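Local structure of interpain A (Prevotella intermedia, 3BB7) at residues T91-Y100 with M166-Y174; K109-A118 with M195-A206. The protein probably acts as a cysteine peptidase of the C10 family, present here as the zymogen fragment that joins part of its inhibitory prodomain to the protease domain. The protein carries 1 engineered substitution. All coordinates share one frame; numbering follows the deposited sequence.

Contact 1 (T91-Y100 with M166-Y174); sequences TTTWGQQMPY and MKDNYSGNY. Unlike the reference sequence in segment 166-174: Asn169 (reference Asp).
Trp94 turns its indole N-H to the 166-174 backbone: NE1 gives a 2.8 Å hydrogen bond to Lys167 O, in the ring plane and nearly along the C=O axis. Farther along the edge, CZ2 rests on Met166 CB at 3.9 Å. Tyr170 CG lies opposite its carbonyl carbon and beside the backbone N (chi1 -74°), which points the ring in among Trp94, Pro99 and Tyr100. Its edge comes up to Trp94 NE1 at CE1, and Tyr100 meets the neighbouring atom of that side, CE2 3.6 Å from Tyr170 CD1, an oblique pair with planes at 80°. Trp94, Tyr100 and Tyr170 form an aromatic cluster of the C10 peptidase domain, backed by helix 176-192; the Tyr170 hydroxyl is held by Glu178 O and Lys167 N. Pro99, after a cis peptide bond, joins it with CG 3.6 Å from Tyr170 CD2 and 3.7 Å from Tyr174 CZ, the latter a CH-pi contact over the ring face. Toward solvent the fit is looser and polar. Thr93 N bonds to Asp168 O at 3.0 Å, a water links Thr93 O with Asn169 OD1 and Tyr170 N, and Thr91 OG1 reaches Asp168 OD1 at 2.9 Å from above the carboxylate plane.

Contact 2 (K109-A118 with M195-A206); sequences KGRLITGAVA and MQYGGPNEGSGA. Engineered in segment 109-118: Ala116 (natural residue Cys).
This is a buried loop-to-loop contact in the C10 peptidase domain, where the run into helix 116-128 lies along the glycine-rich turn 195-206. The Ile113 backbone is held at both ends: its N donates to Gly198 O at 3.0 Å, and Ile113 O accepts from Ser204 OG at 2.8 Å, the hydroxyl standing above the carbonyl plane. That same OG receives Gly198 N, so one serine ties both limbs of the turn to the opposing chain. Ile113 CG1 sits between backbone N and carbonyl carbon (chi1 72°), which sends CD1 to within 3.8 Å of Gly203 CA while CG2 lies beside Pro200 CA. Tyr197 brings a ring edge to Ile113 O, with CD2 at 3.4 Å; Met195 CG lies over the centre of a ring face. Bends at chi2 and chi3 carry Met195 CE to Thr114 O (3.4 Å) and on to Ala118 CB. Gly115, the N-cap, has positive phi; its CA lies beside Met195 CE and makes a CA-H...O contact of 3.3 Å with Ser204 O. Ala116, engineered in place of the predicted nucleophile Cys, opens the helix as in papain-like (clan CA) peptidases, its side chain about 6 Å from that of His267, the predicted proton acceptor. Strands 138-142 and 150-154 pack against Leu112 and Tyr197, while helix 176-192 meets Thr114 through Met186 and Ala118 through Cys189.

From the N terminus the chain leaves helix 49-68 and enters 91-100, then 109-118, which leads into helix 116-128. After the hairpin 138-142/150-154 it returns at 166-174, closing contact 1 over 65 intervening residues; helix 176-192 follows, and 195-206 closes contact 2 over 76. The segments alternate, so the two loops cross, each holding one segment of the other contact. Their centres are about 17 Å apart, yet they touch through Gln96, whose backbone O lies 3.0 Å from Thr114 N in a probable hydrogen bond. Together they tie the two loops flanking helix 176-192 to the chain that precedes helix 116-128.

Contact 1 (T91-Y100 with M166-Y174)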
loop_
_atom_site.group_PDB
_atom_site.type_symbol
_atom_site.label_atom_id
_atom_site.label_comp_id
_atom_site.label_asym_id
_atom_site.label_seq_id
_atom_site.Cartn_x
_atom_site.Cartn_y
_atom_site.Cartn_z
ATOM N N THR A 91 -1.711 9.501 -8.982
ATOM C CA THR A 91 -2.261 10.840 -8.679
ATOM C C THR A 91 -3.404 10.781 -7.659
ATOM O O THR A 91 -3.924 11.817 -7.231
ATOM C CB THR A 91 -2.774 11.506 -9.966
ATOM O OG1 THR A 91 -3.705 10.637 -10.623
ATOM C CG2 THR A 91 -1.571 11.782 -10.911
ATOM N N THR A 92 -3.798 9.563 -7.281
ATOM C CA THR A 92 -4.933 9.385 -6.401
ATOM C C THR A 92 -4.491 9.400 -4.931
ATOM O O THR A 92 -3.336 9.097 -4.601
ATOM C CB THR A 92 -5.631 8.050 -6.682
ATOM O OG1 THR A 92 -4.656 6.989 -6.685
ATOM C CG2 THR A 92 -6.343 8.091 -8.009
ATOM N N THR A 93 -5.422 9.755 -4.052
ATOM C CA THR A 93 -5.195 9.688 -2.626
ATOM C C THR A 93 -6.360 8.957 -1.973
ATOM O O THR A 93 -7.092 9.502 -1.152
ATOM C CB THR A 93 -4.998 11.091 -2.003
ATOM O OG1 THR A 93 -6.016 11.978 -2.478
ATOM C CG2 THR A 93 -3.628 11.634 -2.371
ATOM N N TRP A 94 -6.533 7.699 -2.354
ATOM C CA TRP A 94 -7.717 6.966 -1.923
ATOM C C TRP A 94 -7.606 6.377 -0.523
ATOM O O TRP A 94 -6.521 6.394 0.076
ATOM C CB TRP A 94 -8.058 5.899 -2.975
ATOM C CG TRP A 94 -8.502 6.521 -4.290
ATOM C CD1 TRP A 94 -8.761 7.848 -4.528
ATOM C CD2 TRP A 94 -8.794 5.833 -5.506
ATOM N NE1 TRP A 94 -9.209 8.030 -5.823
ATOM C CE2 TRP A 94 -9.211 6.814 -6.453
ATOM C CE3 TRP A 94 -8.692 4.487 -5.922
ATOM C CZ2 TRP A 94 -9.534 6.497 -7.773
ATOM C CZ3 TRP A 94 -9.043 4.160 -7.231
ATOM C CH2 TRP A 94 -9.450 5.170 -8.145
ATOM N N GLY A 95 -8.729 5.907 0.016
ATOM C CA GLY A 95 -8.774 5.388 1.362
ATOM C C GLY A 95 -9.742 4.219 1.449
ATOM O O GLY A 95 -10.018 3.554 0.423
ATOM N N GLN A 96 -10.261 3.954 2.651
ATOM C CA GLN A 96 -11.044 2.739 2.887
ATOM C C GLN A 96 -12.476 3.004 3.349
ATOM O O GLN A 96 -13.276 2.055 3.449
ATOM C CB GLN A 96 -10.373 1.876 3.959
ATOM C CG GLN A 96 -9.006 1.329 3.582
ATOM C CD GLN A 96 -8.561 0.246 4.546
ATOM O OE1 GLN A 96 -9.366 -0.587 4.971
ATOM N NE2 GLN A 96 -7.254 0.236 4.881
ATOM N N GLN A 97 -12.805 4.257 3.657
ATOM C CA GLN A 97 -14.154 4.595 4.132
ATOM C C GLN A 97 -14.982 5.338 3.071
ATOM O O GLN A 97 -14.825 5.043 1.874
ATOM C CB GLN A 97 -14.108 5.248 5.517
ATOM C CG GLN A 97 -13.460 4.305 6.515
ATOM C CD GLN A 97 -13.548 4.779 7.917
ATOM O OE1 GLN A 97 -12.701 5.543 8.374
ATOM N NE2 GLN A 97 -14.574 4.328 8.623
ATOM N N MET A 98 -15.901 6.227 3.446
ATOM C CA MET A 98 -16.758 6.803 2.400
ATOM C C MET A 98 -15.985 7.730 1.461
ATOM O O MET A 98 -15.130 8.478 1.916
ATOM C CB MET A 98 -17.986 7.500 3.007
ATOM C CG MET A 98 -18.976 6.493 3.562
ATOM S SD MET A 98 -19.849 5.536 2.284
ATOM C CE MET A 98 -20.799 6.840 1.478
ATOM N N PRO A 99 -16.288 7.690 0.160
ATOM C CA PRO A 99 -17.284 6.862 -0.515
ATOM C C PRO A 99 -16.757 5.522 -1.032
ATOM O O PRO A 99 -17.512 4.765 -1.672
ATOM C CB PRO A 99 -17.677 7.726 -1.713
ATOM C CG PRO A 99 -16.359 8.428 -2.058
ATOM C CD PRO A 99 -15.643 8.644 -0.765
ATOM N N TYR A 100 -15.482 5.228 -0.772
ATOM C CA TYR A 100 -14.852 4.007 -1.277
ATOM C C TYR A 100 -15.616 2.763 -0.887
ATOM O O TYR A 100 -15.649 1.799 -1.667
ATOM C CB TYR A 100 -13.422 3.930 -0.749
ATOM C CG TYR A 100 -12.664 5.240 -0.981
ATOM C CD1 TYR A 100 -12.369 6.114 0.081
ATOM C CD2 TYR A 100 -12.287 5.635 -2.284
ATOM C CE1 TYR A 100 -11.698 7.347 -0.154
ATOM C CE2 TYR A 100 -11.607 6.835 -2.501
ATOM C CZ TYR A 100 -11.344 7.688 -1.445
ATOM O OH TYR A 100 -10.656 8.842 -1.749
ATOM N N MET A 166 -13.327 8.225 -12.115
ATOM C CA MET A 166 -12.458 8.013 -10.947
ATOM C C MET A 166 -11.695 9.289 -10.611
ATOM O O MET A 166 -10.697 9.611 -11.231
ATOM C CB MET A 166 -11.455 6.880 -11.193
ATOM C CG MET A 166 -12.028 5.629 -11.719
ATOM S SD MET A 166 -12.790 4.669 -10.436
ATOM C CE MET A 166 -13.288 3.196 -11.392
ATOM N N LYS A 167 -12.160 9.994 -9.597
ATOM C CA LYS A 167 -11.538 11.226 -9.156
ATOM C C LYS A 167 -10.249 10.927 -8.399
ATOM O O LYS A 167 -10.141 9.888 -7.738
ATOM C CB LYS A 167 -12.555 11.969 -8.272
ATOM C CG LYS A 167 -12.299 13.392 -7.955
ATOM C CD LYS A 167 -13.597 14.057 -7.429
ATOM C CE LYS A 167 -13.498 15.566 -7.458
ATOM N NZ LYS A 167 -12.453 16.112 -8.357
ATOM N N ASP A 168 -9.289 11.859 -8.455
ATOM C CA ASP A 168 -8.038 11.683 -7.721
ATOM C C ASP A 168 -8.303 11.730 -6.214
ATOM O O ASP A 168 -7.743 10.946 -5.474
ATOM C CB ASP A 168 -7.026 12.759 -8.093
ATOM C CG ASP A 168 -6.327 12.467 -9.390
ATOM O OD1 ASP A 168 -6.375 11.299 -9.875
ATOM O OD2 ASP A 168 -5.710 13.426 -9.914
ATOM N N ASN A 169 -9.171 12.649 -5.781
ATOM C CA ASN A 169 -9.322 13.014 -4.365
ATOM C C ASN A 169 -10.827 13.009 -4.062
ATOM O O ASN A 169 -11.577 13.692 -4.726
ATOM C CB ASN A 169 -8.751 14.445 -4.213
ATOM C CG ASN A 169 -8.737 14.958 -2.778
ATOM O OD1 ASN A 169 -9.264 14.327 -1.842
ATOM N ND2 ASN A 169 -8.118 16.139 -2.597
ATOM N N TYR A 170 -11.253 12.260 -3.056
ATOM C CA TYR A 170 -12.648 12.227 -2.642
ATOM C C TYR A 170 -12.831 12.818 -1.236
ATOM O O TYR A 170 -13.855 12.587 -0.612
ATOM C CB TYR A 170 -13.186 10.790 -2.638
ATOM C CG TYR A 170 -13.441 10.212 -4.021
ATOM C CD1 TYR A 170 -12.426 9.509 -4.703
ATOM C CD2 TYR A 170 -14.688 10.345 -4.633
ATOM C CE1 TYR A 170 -12.642 8.961 -5.968
ATOM C CE2 TYR A 170 -14.923 9.798 -5.918
ATOM C CZ TYR A 170 -13.892 9.100 -6.575
ATOM O OH TYR A 170 -14.105 8.576 -7.830
ATOM N N SER A 171 -11.852 13.582 -0.750
ATOM C CA SER A 171 -11.950 14.151 0.599
ATOM C C SER A 171 -12.758 15.428 0.659
ATOM O O SER A 171 -12.974 15.976 1.763
ATOM C CB SER A 171 -10.556 14.422 1.164
ATOM O OG SER A 171 -9.915 15.430 0.408
ATOM N N GLY A 172 -13.164 15.955 -0.489
ATOM C CA GLY A 172 -14.037 17.114 -0.493
ATOM C C GLY A 172 -15.242 16.792 -1.338
ATOM O O GLY A 172 -16.027 15.875 -1.018
ATOM N N ASN A 173 -15.360 17.500 -2.450
ATOM C CA ASN A 173 -16.542 17.414 -3.285
ATOM C C ASN A 173 -16.427 16.287 -4.301
ATOM O O ASN A 173 -15.322 15.980 -4.768
ATOM C CB ASN A 173 -16.792 18.754 -3.973
ATOM C CG ASN A 173 -17.147 19.848 -2.973
ATOM O OD1 ASN A 173 -17.407 19.569 -1.788
ATOM N ND2 ASN A 173 -17.131 21.095 -3.427
ATOM N N TYR A 174 -17.563 15.657 -4.605
ATOM C CA TYR A 174 -17.639 14.644 -5.674
ATOM C C TYR A 174 -19.106 14.357 -6.000
ATOM O O TYR A 174 -19.982 14.628 -5.173
ATOM C CB TYR A 174 -16.945 13.350 -5.243
ATOM C CG TYR A 174 -17.426 12.732 -3.936
ATOM C CD1 TYR A 174 -18.536 11.898 -3.911
ATOM C CD2 TYR A 174 -16.733 12.959 -2.726
ATOM C CE1 TYR A 174 -18.965 11.316 -2.703
ATOM C CE2 TYR A 174 -17.152 12.387 -1.526
ATOM C CZ TYR A 174 -18.258 11.573 -1.527
ATOM O OH TYR A 174 -18.689 10.977 -0.357
HETATM O O HOH W 1 -5.235 13.119 -5.046
HETATM O O HOH W 2 -8.932 11.713 -1.323
#

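Contact 2 (K109-A118 with M195-A206)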
loop_
_atom_site.group_PDB
_atom_site.type_symbol
_atom_site.label_atom_id
_atom_site.label_comp_id
_atom_site.label_asym_id
_atom_site.label_seq_id
_atom_site.Cartn_x
_atom_site.Cartn_y
_atom_site.Cartn_z
ATOM N N LYS A 109 -22.023 -1.074 13.931
ATOM C CA LYS A 109 -20.741 -0.574 14.421
ATOM C C LYS A 109 -20.020 0.204 13.319
ATOM O O LYS A 109 -18.834 0.511 13.442
ATOM C CB LYS A 109 -19.868 -1.735 14.895
ATOM C CG LYS A 109 -20.565 -2.605 15.946
ATOM C CD LYS A 109 -19.590 -3.501 16.694
ATOM C CE LYS A 109 -20.320 -4.558 17.525
ATOM N NZ LYS A 109 -19.313 -5.507 18.086
ATOM N N GLY A 110 -20.752 0.544 12.270
ATOM C CA GLY A 110 -20.183 1.275 11.145
ATOM C C GLY A 110 -20.164 0.435 9.891
ATOM O O GLY A 110 -20.156 -0.795 9.934
ATOM N N ARG A 111 -20.163 1.115 8.760
ATOM C CA ARG A 111 -20.134 0.405 7.491
ATOM C C ARG A 111 -18.798 -0.360 7.322
ATOM O O ARG A 111 -17.737 0.125 7.731
ATOM C CB ARG A 111 -20.317 1.386 6.326
ATOM C CG ARG A 111 -20.508 0.746 4.984
ATOM C CD ARG A 111 -20.892 1.778 3.912
ATOM N NE ARG A 111 -22.139 2.491 4.235
ATOM C CZ ARG A 111 -23.368 2.038 3.970
ATOM N NH1 ARG A 111 -23.566 0.865 3.353
ATOM N NH2 ARG A 111 -24.426 2.774 4.332
ATOM N N LEU A 112 -18.856 -1.545 6.701
ATOM C CA LEU A 112 -17.638 -2.293 6.451
ATOM C C LEU A 112 -16.674 -1.430 5.618
ATOM O O LEU A 112 -17.116 -0.647 4.750
ATOM C CB LEU A 112 -17.971 -3.574 5.696
ATOM C CG LEU A 112 -18.928 -4.556 6.410
ATOM C CD1 LEU A 112 -19.228 -5.784 5.515
ATOM C CD2 LEU A 112 -18.436 -4.998 7.819
ATOM N N ILE A 113 -15.370 -1.583 5.859
ATOM C CA ILE A 113 -14.376 -0.794 5.126
ATOM C C ILE A 113 -13.677 -1.593 4.052
ATOM O O ILE A 113 -13.780 -2.823 4.016
ATOM C CB ILE A 113 -13.407 -0.069 6.122
ATOM C CG1 ILE A 113 -12.416 -1.040 6.812
ATOM C CG2 ILE A 113 -14.232 0.728 7.148
ATOM C CD1 ILE A 113 -11.369 -0.369 7.721
ATOM N N THR A 114 -13.026 -0.911 3.101
ATOM C CA THR A 114 -12.661 -1.647 1.899
ATOM C C THR A 114 -11.536 -2.667 2.073
ATOM O O THR A 114 -11.447 -3.645 1.301
ATOM C CB THR A 114 -12.217 -0.699 0.778
ATOM O OG1 THR A 114 -11.098 0.059 1.254
ATOM C CG2 THR A 114 -13.366 0.194 0.351
ATOM N N GLY A 115 -10.656 -2.409 3.024
ATOM C CA GLY A 115 -9.440 -3.242 3.221
ATOM C C GLY A 115 -8.258 -2.599 2.499
ATOM O O GLY A 115 -8.385 -2.121 1.358
ATOM N N ALA A 116 -7.095 -2.595 3.141
ATOM C CA ALA A 116 -5.907 -1.962 2.554
ATOM C C ALA A 116 -5.509 -2.603 1.248
ATOM O O ALA A 116 -5.017 -1.927 0.333
ATOM C CB ALA A 116 -4.739 -2.035 3.525
ATOM N N VAL A 117 -5.702 -3.920 1.138
ATOM C CA VAL A 117 -5.337 -4.612 -0.115
ATOM C C VAL A 117 -6.222 -4.129 -1.246
ATOM O O VAL A 117 -5.742 -3.902 -2.358
ATOM C CB VAL A 117 -5.419 -6.165 0.049
ATOM C CG1 VAL A 117 -5.286 -6.881 -1.280
ATOM C CG2 VAL A 117 -4.311 -6.612 1.018
ATOM N N ALA A 118 -7.518 -3.950 -0.971
ATOM C CA ALA A 118 -8.416 -3.462 -2.022
ATOM C C ALA A 118 -8.076 -2.038 -2.417
ATOM O O ALA A 118 -8.058 -1.717 -3.604
ATOM C CB ALA A 118 -9.845 -3.570 -1.591
ATOM N N MET A 195 -11.510 -10.974 0.334
ATOM C CA MET A 195 -11.487 -10.121 1.513
ATOM C C MET A 195 -12.314 -10.697 2.664
ATOM O O MET A 195 -13.420 -11.219 2.443
ATOM C CB MET A 195 -12.044 -8.737 1.149
ATOM C CG MET A 195 -11.808 -7.606 2.175
ATOM S SD MET A 195 -10.058 -7.244 2.498
ATOM C CE MET A 195 -9.575 -6.485 0.941
ATOM N N GLN A 196 -11.788 -10.532 3.879
ATOM C CA GLN A 196 -12.495 -10.864 5.126
ATOM C C GLN A 196 -12.891 -9.498 5.668
ATOM O O GLN A 196 -12.099 -8.805 6.306
ATOM C CB GLN A 196 -11.560 -11.589 6.089
ATOM C CG GLN A 196 -11.195 -12.986 5.532
ATOM C CD GLN A 196 -10.357 -13.800 6.471
ATOM O OE1 GLN A 196 -9.412 -14.474 6.039
ATOM N NE2 GLN A 196 -10.698 -13.763 7.759
ATOM N N TYR A 197 -14.138 -9.112 5.424
ATOM C CA TYR A 197 -14.563 -7.743 5.674
ATOM C C TYR A 197 -14.804 -7.502 7.151
ATOM O O TYR A 197 -15.251 -8.396 7.907
ATOM C CB TYR A 197 -15.823 -7.436 4.893
ATOM C CG TYR A 197 -15.539 -7.091 3.447
ATOM C CD1 TYR A 197 -15.824 -8.000 2.429
ATOM C CD2 TYR A 197 -15.006 -5.856 3.091
ATOM C CE1 TYR A 197 -15.549 -7.704 1.065
ATOM C CE2 TYR A 197 -14.744 -5.536 1.744
ATOM C CZ TYR A 197 -15.043 -6.455 0.733
ATOM O OH TYR A 197 -14.754 -6.130 -0.560
ATOM N N GLY A 198 -14.574 -6.258 7.574
ATOM C CA GLY A 198 -14.876 -5.874 8.956
ATOM C C GLY A 198 -15.240 -4.409 9.013
ATOM O O GLY A 198 -15.018 -3.677 8.048
ATOM N N GLY A 199 -15.824 -3.982 10.127
ATOM C CA GLY A 199 -16.132 -2.557 10.323
ATOM C C GLY A 199 -14.916 -1.709 10.651
ATOM O O GLY A 199 -13.800 -2.215 10.713
ATOM N N PRO A 200 -15.121 -0.386 10.836
ATOM C CA PRO A 200 -13.994 0.547 11.000
ATOM C C PRO A 200 -13.032 0.180 12.124
ATOM O O PRO A 200 -11.837 0.450 12.019
ATOM C CB PRO A 200 -14.675 1.888 11.299
ATOM C CG PRO A 200 -16.133 1.586 11.526
ATOM C CD PRO A 200 -16.434 0.279 10.859
ATOM N N ASN A 201 -13.522 -0.444 13.187
ATOM C CA ASN A 201 -12.625 -0.769 14.287
ATOM C C ASN A 201 -12.018 -2.162 14.250
ATOM O O ASN A 201 -11.196 -2.516 15.111
ATOM C CB ASN A 201 -13.306 -0.475 15.617
ATOM C CG ASN A 201 -13.566 1.009 15.801
ATOM O OD1 ASN A 201 -12.630 1.814 15.855
ATOM N ND2 ASN A 201 -14.833 1.379 15.880
ATOM N N GLU A 202 -12.411 -2.947 13.249
ATOM C CA GLU A 202 -11.870 -4.276 13.062
ATOM C C GLU A 202 -10.988 -4.362 11.805
ATOM O O GLU A 202 -10.013 -5.119 11.793
ATOM C CB GLU A 202 -12.982 -5.308 12.969
ATOM C CG GLU A 202 -13.747 -5.521 14.275
ATOM C CD GLU A 202 -14.732 -4.404 14.591
ATOM O OE1 GLU A 202 -14.892 -4.051 15.788
ATOM O OE2 GLU A 202 -15.346 -3.873 13.644
ATOM N N GLY A 203 -11.323 -3.602 10.765
ATOM C CA GLY A 203 -10.604 -3.666 9.505
ATOM C C GLY A 203 -11.015 -4.845 8.655
ATOM O O GLY A 203 -11.679 -5.797 9.119
ATOM N N SER A 204 -10.591 -4.792 7.396
ATOM C CA SER A 204 -10.902 -5.830 6.405
ATOM C C SER A 204 -9.584 -6.376 5.882
ATOM O O SER A 204 -8.717 -5.621 5.418
ATOM C CB SER A 204 -11.740 -5.221 5.279
ATOM O OG SER A 204 -12.965 -4.744 5.814
ATOM N N GLY A 205 -9.409 -7.689 5.969
ATOM C CA GLY A 205 -8.083 -8.304 5.705
ATOM C C GLY A 205 -8.077 -9.271 4.535
ATOM O O GLY A 205 -9.026 -10.002 4.331
ATOM N N ALA A 206 -6.981 -9.278 3.787
ATOM C CA ALA A 206 -6.804 -10.200 2.670
ATOM C C ALA A 206 -5.348 -10.623 2.554
ATOM O O ALA A 206 -4.438 -9.865 2.944
ATOM C CB ALA A 206 -7.253 -9.551 1.353
HETATM O O HOH W 3 -16.222 -1.574 13.714
HETATM O O HOH W 4 -13.334 -3.855 -0.761
HETATM O O HOH W 5 -6.560 -3.694 5.860
HETATM O O HOH W 6 -6.942 -5.714 3.083
#